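Local coordinates for outer surface protein (Bacillus cereus ATCC 14579, PDB 1X7F) that probably acts as a 6-phospho-N-acetylmuramidase, cleaving 6-phosphorylated N-acetylmuramic acid from peptidoglycan-derived saccharides, at residues 233-237 / 368-374; 272-277 / 360-365; 291-297 / 377-383; 326-332 / 345-351. All coordinates share one frame; numbering follows the deposited sequence.

Contact 1 of 4, residues 233-237 / 368-374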
# COMPACT_ATOMS: atom_id res chain seq x y z
N VAL A 233 3.22 -7.23 -0.55
CA VAL A 233 4.39 -6.48 -0.06
C VAL A 233 4.38 -5.03 -0.58
O VAL A 233 4.59 -4.09 0.18
CB VAL A 233 5.71 -7.23 -0.38
CG1 VAL A 233 6.93 -6.44 0.08
CG2 VAL A 233 5.69 -8.62 0.31
N GLN A 234 4.08 -4.87 -1.86
CA GLN A 234 3.81 -3.55 -2.43
C GLN A 234 2.78 -2.73 -1.64
O GLN A 234 3.02 -1.57 -1.35
CB GLN A 234 3.33 -3.69 -3.87
CG GLN A 234 4.25 -4.45 -4.81
CD GLN A 234 3.62 -4.64 -6.18
OE1 GLN A 234 3.49 -5.76 -6.68
NE2 GLN A 234 3.23 -3.55 -6.79
N ALA A 235 1.65 -3.35 -1.28
CA ALA A 235 0.60 -2.68 -0.51
C ALA A 235 1.06 -2.32 0.91
O ALA A 235 0.82 -1.21 1.38
CB ALA A 235 -0.66 -3.53 -0.46
N LYS A 236 1.70 -3.28 1.57
CA LYS A 236 2.31 -3.05 2.87
C LYS A 236 3.22 -1.83 2.81
O LYS A 236 3.16 -0.95 3.66
CB LYS A 236 3.14 -4.27 3.33
CG LYS A 236 2.34 -5.45 3.90
CD LYS A 236 3.30 -6.60 4.32
CE LYS A 236 2.54 -7.82 4.78
NZ LYS A 236 3.37 -8.75 5.59
N HIS A 237 4.08 -1.78 1.79
CA HIS A 237 5.01 -0.69 1.67
C HIS A 237 4.32 0.68 1.54
O HIS A 237 4.61 1.59 2.32
CB HIS A 237 6.00 -0.95 0.54
CG HIS A 237 7.09 0.07 0.45
ND1 HIS A 237 7.85 0.24 -0.69
CD2 HIS A 237 7.56 0.96 1.35
CE1 HIS A 237 8.74 1.19 -0.48
NE2 HIS A 237 8.58 1.65 0.75
N GLU A 368 10.75 -8.79 2.47
CA GLU A 368 10.18 -7.78 3.40
C GLU A 368 11.20 -7.08 4.30
O GLU A 368 10.82 -6.29 5.16
CB GLU A 368 9.07 -8.40 4.28
CG GLU A 368 7.79 -8.78 3.53
CD GLU A 368 6.63 -9.13 4.45
OE1 GLU A 368 6.73 -8.91 5.69
OE2 GLU A 368 5.60 -9.64 3.96
N LEU A 369 12.49 -7.34 4.11
CA LEU A 369 13.50 -6.78 5.01
C LEU A 369 13.52 -5.25 4.94
O LEU A 369 13.75 -4.59 5.95
CB LEU A 369 14.91 -7.35 4.74
CG LEU A 369 15.16 -8.85 4.98
CD1 LEU A 369 16.62 -9.18 4.77
CD2 LEU A 369 14.70 -9.32 6.35
N PHE A 370 13.29 -4.68 3.76
CA PHE A 370 13.26 -3.23 3.62
C PHE A 370 12.16 -2.60 4.52
O PHE A 370 12.24 -1.43 4.89
CB PHE A 370 13.08 -2.83 2.16
CG PHE A 370 11.68 -3.03 1.65
CD1 PHE A 370 10.78 -1.97 1.67
CD2 PHE A 370 11.26 -4.27 1.19
CE1 PHE A 370 9.49 -2.15 1.22
CE2 PHE A 370 9.97 -4.45 0.74
CZ PHE A 370 9.08 -3.39 0.75
N LEU A 371 11.14 -3.38 4.85
CA LEU A 371 10.03 -2.90 5.67
C LEU A 371 10.44 -2.56 7.10
O LEU A 371 9.81 -1.73 7.74
CB LEU A 371 8.87 -3.90 5.65
CG LEU A 371 7.99 -3.93 4.40
CD1 LEU A 371 6.90 -4.99 4.56
CD2 LEU A 371 7.38 -2.55 4.04
N LEU A 372 11.53 -3.18 7.57
CA LEU A 372 12.15 -2.85 8.86
C LEU A 372 12.48 -1.36 9.08
O LEU A 372 12.49 -0.88 10.22
CB LEU A 372 13.40 -3.70 9.08
CG LEU A 372 13.14 -5.20 9.12
CD1 LEU A 372 14.47 -5.99 9.15
CD2 LEU A 372 12.24 -5.53 10.32
N ASP A 373 12.74 -0.64 7.98
CA ASP A 373 13.03 0.78 8.04
C ASP A 373 11.81 1.62 8.46
O ASP A 373 11.97 2.78 8.85
CB ASP A 373 13.53 1.27 6.67
CG ASP A 373 14.87 0.64 6.26
OD1 ASP A 373 15.55 -0.01 7.09
OD2 ASP A 373 15.31 0.74 5.09
N TYR A 374 10.62 1.05 8.35
CA TYR A 374 9.40 1.73 8.79
C TYR A 374 9.06 1.48 10.27
O TYR A 374 8.12 2.09 10.80
CB TYR A 374 8.22 1.40 7.84
CG TYR A 374 8.56 1.85 6.45
CD1 TYR A 374 9.19 0.98 5.56
CD2 TYR A 374 8.35 3.17 6.05
CE1 TYR A 374 9.56 1.40 4.29
CE2 TYR A 374 8.72 3.60 4.78
CZ TYR A 374 9.33 2.70 3.91
OH TYR A 374 9.70 3.09 2.66
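His237 and Tyr374 clasp across an interdomain contact in which helix 231-240 of the parallel eight-stranded TIM-type barrel meets the 3-10 turns of 368-374 in the C-terminal domain. His237 NE2 and Tyr374 OH are 2.6 Å apart in a hydrogen bond that either may donate. Both residues have a further partner: the other ring nitrogen, ND1, bonds His226 NE2, and Tyr374 OH also bonds Tyr183 OH, so both nitrogens of the buried imidazole are satisfied. A chi1 of -174°, with CG anti to the backbone N, swings that ring to the C-terminal domain. There the edge of Phe370 points at its face in a T-shaped pair, planes at 73°, with Phe370 CE1 3.4 Å from His237 CG; the three rings form an aromatic cluster. At the other end, lysine suits a partly exposed site where its extended chain can reach Glu368. Lys236 NZ makes a salt bridge of 2.9 Å to Glu368 OE2, on the syn side but tilted 30° out of the carboxylate plane, and also donates to Gln271 O, while Glu368 OE1 accepts from Lys273 N. Between them, Val233 CG1 rests 3.7 Å from Phe370 CE2, and Leu371 CD2 touches His237 CA at 3.8 Å.

Contact 2 of 4, residues 272-277 / 360-365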
# COMPACT_ATOMS: atom_id res chain seq x y z
N LEU A 272 4.92 -8.08 9.76
CA LEU A 272 6.15 -8.61 9.17
C LEU A 272 6.04 -10.11 9.13
O LEU A 272 5.88 -10.75 10.19
CB LEU A 272 7.37 -8.19 9.99
CG LEU A 272 7.58 -6.66 10.12
CD1 LEU A 272 8.65 -6.36 11.18
CD2 LEU A 272 7.95 -6.00 8.76
N LYS A 273 6.10 -10.68 7.93
CA LYS A 273 6.10 -12.14 7.77
C LYS A 273 7.38 -12.75 8.35
O LYS A 273 8.50 -12.40 7.95
CB LYS A 273 5.91 -12.52 6.30
CG LYS A 273 5.87 -14.01 6.07
CD LYS A 273 5.02 -14.39 4.88
CE LYS A 273 4.92 -15.90 4.77
NZ LYS A 273 4.37 -16.34 3.46
N VAL A 274 7.20 -13.66 9.31
CA VAL A 274 8.29 -14.36 9.99
C VAL A 274 8.25 -15.86 9.62
O VAL A 274 7.17 -16.47 9.50
CB VAL A 274 8.24 -14.16 11.54
CG1 VAL A 274 6.96 -14.76 12.15
CG2 VAL A 274 9.48 -14.75 12.25
N HIS A 275 9.43 -16.44 9.42
CA HIS A 275 9.61 -17.87 9.29
C HIS A 275 10.44 -18.35 10.48
O HIS A 275 11.55 -17.88 10.70
CB HIS A 275 10.34 -18.22 7.98
CG HIS A 275 9.65 -17.75 6.74
ND1 HIS A 275 8.70 -18.50 6.09
CD2 HIS A 275 9.78 -16.61 6.03
CE1 HIS A 275 8.26 -17.84 5.03
NE2 HIS A 275 8.91 -16.69 4.97
N PHE A 276 9.89 -19.28 11.24
CA PHE A 276 10.58 -19.84 12.38
C PHE A 276 11.65 -20.87 12.04
O PHE A 276 11.51 -21.62 11.08
CB PHE A 276 9.57 -20.44 13.36
CG PHE A 276 8.71 -19.42 14.01
CD1 PHE A 276 7.35 -19.32 13.69
CD2 PHE A 276 9.27 -18.51 14.92
CE1 PHE A 276 6.56 -18.34 14.28
CE2 PHE A 276 8.49 -17.53 15.51
CZ PHE A 276 7.13 -17.45 15.19
N VAL A 277 12.73 -20.90 12.83
CA VAL A 277 13.69 -22.01 12.75
C VAL A 277 13.08 -23.25 13.41
O VAL A 277 12.19 -23.13 14.26
CB VAL A 277 15.07 -21.68 13.41
CG1 VAL A 277 15.67 -20.43 12.79
CG2 VAL A 277 14.96 -21.55 14.96
N ILE A 360 18.40 -17.67 18.31
CA ILE A 360 17.70 -17.27 17.07
C ILE A 360 16.35 -17.98 16.99
O ILE A 360 16.26 -19.19 17.18
CB ILE A 360 18.53 -17.50 15.75
CG1 ILE A 360 17.66 -17.09 14.54
CG2 ILE A 360 19.01 -18.97 15.63
CD1 ILE A 360 18.35 -17.13 13.19
N VAL A 361 15.30 -17.21 16.69
CA VAL A 361 13.92 -17.72 16.73
C VAL A 361 13.37 -17.92 15.32
O VAL A 361 12.69 -18.90 15.04
CB VAL A 361 13.03 -16.79 17.60
CG1 VAL A 361 11.55 -17.09 17.43
CG2 VAL A 361 13.40 -16.94 19.08
N GLY A 362 13.68 -16.98 14.43
CA GLY A 362 13.23 -17.02 13.06
C GLY A 362 13.83 -15.92 12.22
O GLY A 362 14.78 -15.25 12.64
N THR A 363 13.29 -15.74 11.02
CA THR A 363 13.75 -14.68 10.13
C THR A 363 12.55 -14.03 9.46
O THR A 363 11.59 -14.71 9.10
CB THR A 363 14.68 -15.21 9.01
OG1 THR A 363 14.07 -16.33 8.35
CG2 THR A 363 16.02 -15.74 9.54
N ILE A 364 12.61 -12.71 9.32
CA ILE A 364 11.64 -11.99 8.51
C ILE A 364 11.89 -12.37 7.05
O ILE A 364 13.03 -12.47 6.61
CB ILE A 364 11.80 -10.45 8.71
CG1 ILE A 364 11.64 -10.05 10.20
CG2 ILE A 364 10.87 -9.65 7.73
CD1 ILE A 364 10.44 -10.67 10.93
N ALA A 365 10.81 -12.58 6.31
CA ALA A 365 10.87 -12.93 4.89
C ALA A 365 11.79 -11.95 4.16
O ALA A 365 11.73 -10.74 4.39
CB ALA A 365 9.45 -12.93 4.27
O HOH W 1 14.09 -18.70 9.62
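Strands 270-276 and 358-364 pair antiparallel through Val274-Ile364, His275-Thr363 and Phe276-Gly362, in the middle of the mixed sheet of the C-terminal domain. Four backbone bonds hold the register: His275 and Thr363 exchange two, Ala365 N donates to Lys273 O, and Val277 N donates to Val361 O. At Val361 and Gly362 the strand carries a classic beta bulge, both residues facing Val331 on the next strand. Glycine suits the spot, because the chains close in until Gly362 CA is 3.0 Å from His275 O.

The side chains fit round this pinch. Val277 sits beside the bulge, its CG2 lodged in the notch between Ile360 O and Val361 O, 3.5 Å from each. The ring of Phe276 lies alongside Val361, both pointing the same way; its CE2 comes within 3.6 Å of Val361 CG1, while the ring edge turns toward Val361 O. Thr288 of helix 282-289 touches both side chains. On the same face as Val274, the isoleucine supplies a bump that is long and bent: with chi2 at -47° the chain of Ile364 folds over, so that CD1 settles into the groove between Leu272 and Val274, 4.1 Å from Leu272 CB and 4.2 Å from Val274 CB. The methyl of Ala365 sits at the edge of the His275 imidazole. On the face of His275 and Thr363, which is more open, polar groups are tied by one water, which donates to His275 O at 2.9 Å and lies 2.7 Å from Thr363 OG1.

Contact 3 of 4, residues 291-297 / 377-383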
# COMPACT_ATOMS: atom_id res chain seq x y z
N GLU A 291 2.18 -11.02 20.59
CA GLU A 291 2.45 -9.70 21.12
C GLU A 291 2.33 -8.63 20.06
O GLU A 291 2.78 -8.81 18.92
CB GLU A 291 3.87 -9.64 21.72
CG GLU A 291 4.19 -10.72 22.74
CD GLU A 291 3.27 -10.67 23.95
OE1 GLU A 291 3.01 -9.55 24.43
OE2 GLU A 291 2.82 -11.75 24.41
N LEU A 292 1.74 -7.51 20.44
CA LEU A 292 1.89 -6.26 19.72
C LEU A 292 3.22 -5.65 20.16
O LEU A 292 3.35 -5.14 21.29
CB LEU A 292 0.70 -5.33 20.01
CG LEU A 292 0.69 -3.92 19.42
CD1 LEU A 292 1.08 -3.90 17.94
CD2 LEU A 292 -0.68 -3.26 19.64
N HIS A 293 4.21 -5.71 19.28
CA HIS A 293 5.54 -5.22 19.56
C HIS A 293 5.63 -3.71 19.38
O HIS A 293 4.93 -3.14 18.54
CB HIS A 293 6.57 -5.93 18.69
CG HIS A 293 6.57 -7.41 18.86
ND1 HIS A 293 7.08 -8.02 19.99
CD2 HIS A 293 6.08 -8.40 18.08
CE1 HIS A 293 6.92 -9.33 19.89
NE2 HIS A 293 6.32 -9.59 18.74
N VAL A 294 6.46 -3.08 20.20
CA VAL A 294 6.72 -1.65 20.08
C VAL A 294 8.24 -1.52 20.09
O VAL A 294 8.90 -2.09 20.95
CB VAL A 294 6.11 -0.82 21.25
CG1 VAL A 294 6.51 0.67 21.14
CG2 VAL A 294 4.60 -0.95 21.28
N ARG A 295 8.79 -0.82 19.10
CA ARG A 295 10.21 -0.45 19.14
C ARG A 295 10.38 0.62 20.20
O ARG A 295 9.81 1.71 20.08
CB ARG A 295 10.69 0.08 17.78
CG ARG A 295 12.21 0.25 17.71
CD ARG A 295 12.76 0.68 16.34
NE ARG A 295 14.23 0.65 16.32
CZ ARG A 295 14.99 1.12 15.34
NH1 ARG A 295 16.31 1.04 15.43
NH2 ARG A 295 14.44 1.69 14.27
N ARG A 296 11.15 0.32 21.24
CA ARG A 296 11.40 1.33 22.27
C ARG A 296 12.05 2.57 21.64
O ARG A 296 13.02 2.46 20.86
CB ARG A 296 12.23 0.80 23.45
CG ARG A 296 11.99 1.61 24.74
CD ARG A 296 12.66 1.06 25.98
NE ARG A 296 14.12 1.26 25.98
CZ ARG A 296 14.98 0.61 26.76
NH1 ARG A 296 14.56 -0.31 27.61
NH2 ARG A 296 16.27 0.89 26.68
N GLY A 297 11.50 3.73 21.98
CA GLY A 297 11.86 5.00 21.39
C GLY A 297 13.31 5.45 21.39
O GLY A 297 13.72 6.18 20.49
N ALA A 377 11.14 4.85 16.01
CA ALA A 377 10.97 5.09 17.43
C ALA A 377 9.49 5.04 17.82
O ALA A 377 8.70 5.83 17.32
CB ALA A 377 11.58 6.45 17.79
N TRP A 378 9.13 4.08 18.68
CA TRP A 378 7.77 3.94 19.25
C TRP A 378 6.71 3.28 18.32
O TRP A 378 5.53 3.23 18.66
CB TRP A 378 7.23 5.28 19.78
CG TRP A 378 8.05 5.90 20.89
CD1 TRP A 378 8.57 7.17 20.92
CD2 TRP A 378 8.42 5.29 22.14
NE1 TRP A 378 9.23 7.39 22.10
CE2 TRP A 378 9.16 6.26 22.87
CE3 TRP A 378 8.20 4.03 22.72
CZ2 TRP A 378 9.69 5.99 24.14
CZ3 TRP A 378 8.73 3.76 23.99
CH2 TRP A 378 9.46 4.75 24.69
N THR A 379 7.15 2.79 17.17
CA THR A 379 6.28 2.14 16.20
C THR A 379 5.79 0.79 16.74
O THR A 379 6.57 -0.03 17.21
CB THR A 379 7.05 1.94 14.87
OG1 THR A 379 7.37 3.22 14.32
CG2 THR A 379 6.16 1.30 13.78
N GLN A 380 4.49 0.58 16.65
CA GLN A 380 3.91 -0.73 16.88
C GLN A 380 3.98 -1.54 15.61
O GLN A 380 3.80 -1.00 14.52
CB GLN A 380 2.45 -0.58 17.28
CG GLN A 380 2.25 0.32 18.45
CD GLN A 380 0.79 0.62 18.71
OE1 GLN A 380 -0.03 0.65 17.78
NE2 GLN A 380 0.46 0.84 19.97
N PHE A 381 4.25 -2.84 15.75
CA PHE A 381 4.20 -3.77 14.63
C PHE A 381 3.85 -5.14 15.19
O PHE A 381 3.99 -5.37 16.39
CB PHE A 381 5.53 -3.77 13.85
CG PHE A 381 6.70 -4.26 14.65
CD1 PHE A 381 7.12 -5.58 14.55
CD2 PHE A 381 7.35 -3.41 15.53
CE1 PHE A 381 8.18 -6.06 15.32
CE2 PHE A 381 8.41 -3.87 16.31
CZ PHE A 381 8.84 -5.20 16.20
N THR A 382 3.36 -6.04 14.33
CA THR A 382 3.28 -7.45 14.68
C THR A 382 4.19 -8.29 13.80
O THR A 382 4.73 -7.82 12.78
CB THR A 382 1.84 -8.00 14.56
OG1 THR A 382 1.38 -7.79 13.22
CG2 THR A 382 0.84 -7.24 15.45
N CYS A 383 4.35 -9.54 14.19
CA CYS A 383 5.00 -10.54 13.38
C CYS A 383 3.93 -11.56 13.10
O CYS A 383 3.20 -11.96 14.01
CB CYS A 383 6.18 -11.20 14.12
SG CYS A 383 7.60 -10.12 14.35
O HOH W 2 3.42 -10.13 16.74
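His293 and Phe381 exchange two backbone hydrogen bonds, His293 N to Phe381 O and Phe381 N to His293 O, both 2.9 Å. In the first the donor nitrogen sits nearly along the C=O axis, although its N-H is bent to 134°. Arg295 N donates to Thr379 O, and Trp378 N returns a 2.8 Å bond to Arg295 O, carrying the antiparallel pairing beyond the short strand 293-294. At the other end Cys383 N donates to a water.

Outward from the backbone, aromatic faces receive C-H groups. The chi1 of Phe381, 64°, places CG between the backbone N and the carbonyl carbon, turning the ring face to His293 CB, 3.7 Å from the ring centroid. The imidazole itself slides off the phenyl and is gripped at both nitrogens, ND1 by Ser306 OG and NE2 by Thr288 O, which fixes its rotation. Gly297, bare of a side chain, lets the indole of Trp378 lie flat over the backbone: Gly297 CA is 3.5 Å from the centroid of the Trp378 five-membered ring. Arg296 CG touches the six-membered ring. Beta-branched Val294 lies beside Gln380, CG2 to CG 3.9 Å, on the more exposed face.

Strand 293-294 forms one edge of the mixed sheet; strand 380-384 links it to 270-276, Phe381 packs on Leu272 and Ile347, and helix 309-313 meets Glu291 and His293.

Contact 4 of 4, residues 326-332 / 345-351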
# COMPACT_ATOMS: atom_id res chain seq x y z
N GLN A 326 24.70 -12.84 14.00
CA GLN A 326 23.46 -12.07 13.95
C GLN A 326 23.43 -11.29 12.67
O GLN A 326 24.39 -10.59 12.35
CB GLN A 326 23.34 -11.15 15.17
CG GLN A 326 23.44 -11.87 16.49
CD GLN A 326 23.40 -10.91 17.65
OE1 GLN A 326 22.36 -10.27 17.90
NE2 GLN A 326 24.51 -10.79 18.36
N GLU A 327 22.34 -11.43 11.92
CA GLU A 327 22.22 -10.85 10.59
C GLU A 327 20.87 -10.20 10.43
O GLU A 327 19.90 -10.64 11.04
CB GLU A 327 22.44 -11.92 9.51
CG GLU A 327 23.78 -12.64 9.64
CD GLU A 327 24.10 -13.51 8.44
OE1 GLU A 327 24.01 -14.74 8.57
OE2 GLU A 327 24.43 -12.95 7.36
N ARG A 328 20.81 -9.13 9.62
CA ARG A 328 19.57 -8.40 9.32
C ARG A 328 18.39 -9.33 9.02
O ARG A 328 18.48 -10.20 8.15
CB ARG A 328 19.80 -7.44 8.13
CG ARG A 328 18.61 -6.49 7.83
CD ARG A 328 18.92 -5.39 6.75
NE ARG A 328 17.74 -4.56 6.48
CZ ARG A 328 17.38 -3.47 7.18
NH1 ARG A 328 16.27 -2.80 6.86
NH2 ARG A 328 18.11 -3.04 8.20
N GLY A 329 17.29 -9.14 9.76
CA GLY A 329 16.05 -9.86 9.54
C GLY A 329 15.81 -10.98 10.53
O GLY A 329 14.71 -11.56 10.56
N GLN A 330 16.83 -11.31 11.32
CA GLN A 330 16.68 -12.39 12.30
C GLN A 330 15.83 -11.92 13.45
O GLN A 330 15.98 -10.79 13.92
CB GLN A 330 18.04 -12.88 12.82
CG GLN A 330 18.77 -13.79 11.86
CD GLN A 330 20.20 -14.08 12.31
OE1 GLN A 330 20.95 -14.76 11.60
NE2 GLN A 330 20.58 -13.57 13.46
N VAL A 331 14.91 -12.78 13.87
CA VAL A 331 14.20 -12.58 15.13
C VAL A 331 14.97 -13.38 16.17
O VAL A 331 15.18 -14.58 16.01
CB VAL A 331 12.73 -13.03 15.04
CG1 VAL A 331 12.02 -12.80 16.36
CG2 VAL A 331 12.02 -12.29 13.90
N VAL A 332 15.45 -12.69 17.21
CA VAL A 332 16.22 -13.31 18.27
C VAL A 332 15.58 -12.97 19.61
O VAL A 332 14.80 -12.01 19.70
CB VAL A 332 17.76 -12.95 18.24
CG1 VAL A 332 18.40 -13.27 16.87
CG2 VAL A 332 18.03 -11.50 18.65
N LEU A 345 12.94 -9.69 23.03
CA LEU A 345 12.85 -10.04 21.63
C LEU A 345 13.44 -8.91 20.79
O LEU A 345 13.19 -7.73 21.05
CB LEU A 345 11.38 -10.28 21.23
CG LEU A 345 11.11 -10.69 19.78
CD1 LEU A 345 9.98 -11.70 19.73
CD2 LEU A 345 10.81 -9.48 18.84
N GLN A 346 14.24 -9.28 19.79
CA GLN A 346 14.87 -8.32 18.90
C GLN A 346 14.71 -8.76 17.46
O GLN A 346 14.55 -9.95 17.18
CB GLN A 346 16.36 -8.17 19.21
CG GLN A 346 16.68 -7.78 20.65
CD GLN A 346 18.16 -7.94 20.99
OE1 GLN A 346 18.93 -8.47 20.18
NE2 GLN A 346 18.55 -7.48 22.18
N ILE A 347 14.73 -7.79 16.56
CA ILE A 347 14.86 -8.07 15.14
C ILE A 347 16.15 -7.37 14.73
O ILE A 347 16.33 -6.19 15.00
CB ILE A 347 13.63 -7.57 14.32
CG1 ILE A 347 12.32 -8.18 14.87
CG2 ILE A 347 13.82 -7.92 12.82
CD1 ILE A 347 11.08 -7.87 14.04
N ILE A 348 17.06 -8.12 14.13
CA ILE A 348 18.38 -7.60 13.81
C ILE A 348 18.30 -6.69 12.58
O ILE A 348 17.62 -7.02 11.61
CB ILE A 348 19.39 -8.78 13.60
CG1 ILE A 348 19.39 -9.76 14.80
CG2 ILE A 348 20.80 -8.26 13.33
CD1 ILE A 348 19.47 -9.09 16.21
N LEU A 349 18.98 -5.54 12.65
CA LEU A 349 19.04 -4.58 11.56
C LEU A 349 20.40 -4.57 10.87
O LEU A 349 20.47 -4.30 9.68
CB LEU A 349 18.69 -3.17 12.04
CG LEU A 349 17.29 -2.98 12.63
CD1 LEU A 349 17.16 -1.59 13.25
CD2 LEU A 349 16.21 -3.22 11.58
N LYS A 350 21.46 -4.85 11.64
CA LYS A 350 22.85 -4.84 11.16
C LYS A 350 23.61 -6.03 11.76
O LYS A 350 23.32 -6.45 12.89
CB LYS A 350 23.61 -3.57 11.61
CG LYS A 350 23.09 -2.26 11.08
CD LYS A 350 23.96 -1.06 11.55
CE LYS A 350 25.43 -1.31 11.25
NZ LYS A 350 26.18 -0.09 10.87
N GLU A 351 24.60 -6.52 11.03
CA GLU A 351 25.37 -7.69 11.46
C GLU A 351 26.09 -7.45 12.79
O GLU A 351 26.66 -6.38 13.01
CB GLU A 351 26.38 -8.10 10.35
CG GLU A 351 27.16 -9.38 10.69
CD GLU A 351 28.21 -9.74 9.66
OE1 GLU A 351 27.87 -9.77 8.45
OE2 GLU A 351 29.37 -9.99 10.04
O HOH W 3 25.19 -10.26 7.57
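The guanidinium of Arg328 meets Leu349 at its edge: NH2 donates to Leu349 O over 3.1 Å, the acceptor only 8° out of the guanidinium plane and the donor on a lone pair of the carbonyl. Arginine suits this partly exposed position because its chain, extended from CG to NE with CG anti to the backbone N (chi1 -173°), runs along the Leu349 carbonyl and still leaves NH1 for a salt bridge to Asp373. The Gln326 amide, another flat group, has OE1 3.5 Å from Ile348 CD1 while accepting from Lys358 NZ.

Ile348 fills the centre. Its CB presses on Glu327 O at 3.2 Å, and its bent chain brings CD1 within 3.7 Å of Val332 CG2, crossing that side chain at about a right angle. On the face of Val331 and Ile347, Val331 CG2 meets Ile347 CG1, and Leu345 CD1 adds a further methyl. Outside, one water donates to both Glu327 OE2 and Glu351 OE1, probably easing the repulsion of the two carboxylates.

Val332 and Gln346 exchange two regular bonds; the pairing then shifts by one residue, Ile348 N giving to Gln330 O while Ile348 O accepts from Gly329 N (2.8 Å), because Gln330 N bonds Glu327 O within the turn. Gly329, with phi 102°, takes the third position of this type II turn, Glu327 to Gln330. The turn leads into strand 330-334, which with strand 345-348 makes an antiparallel beta hairpin.

How the contacts relate
Contacts 2, 3 and 4 belong to one mixed sheet in the C-terminal domain, and contact 1 joins that domain to the barrel. Contacts 2 and 4, centres about 10 Å apart, share neighbouring strands, with Val361 N 2.7 Å from Val331 O. Contacts 2 and 3 are joined where Leu272 N lies 3.0 Å from Thr382 O. Phe381 CE1 of contact 3 packs 3.7 Å from Ile347 CD1 of contact 4. Contact 1 reaches the sheet through Glu368 OE1, 2.9 Å from Lys273 N, and Asp373 OD1, 2.9 Å from Arg328 NH1. His226, beside contact 1, follows strand 201-204, consistent with the C-terminal barrel end where TIM barrels keep active sites; none has been located here.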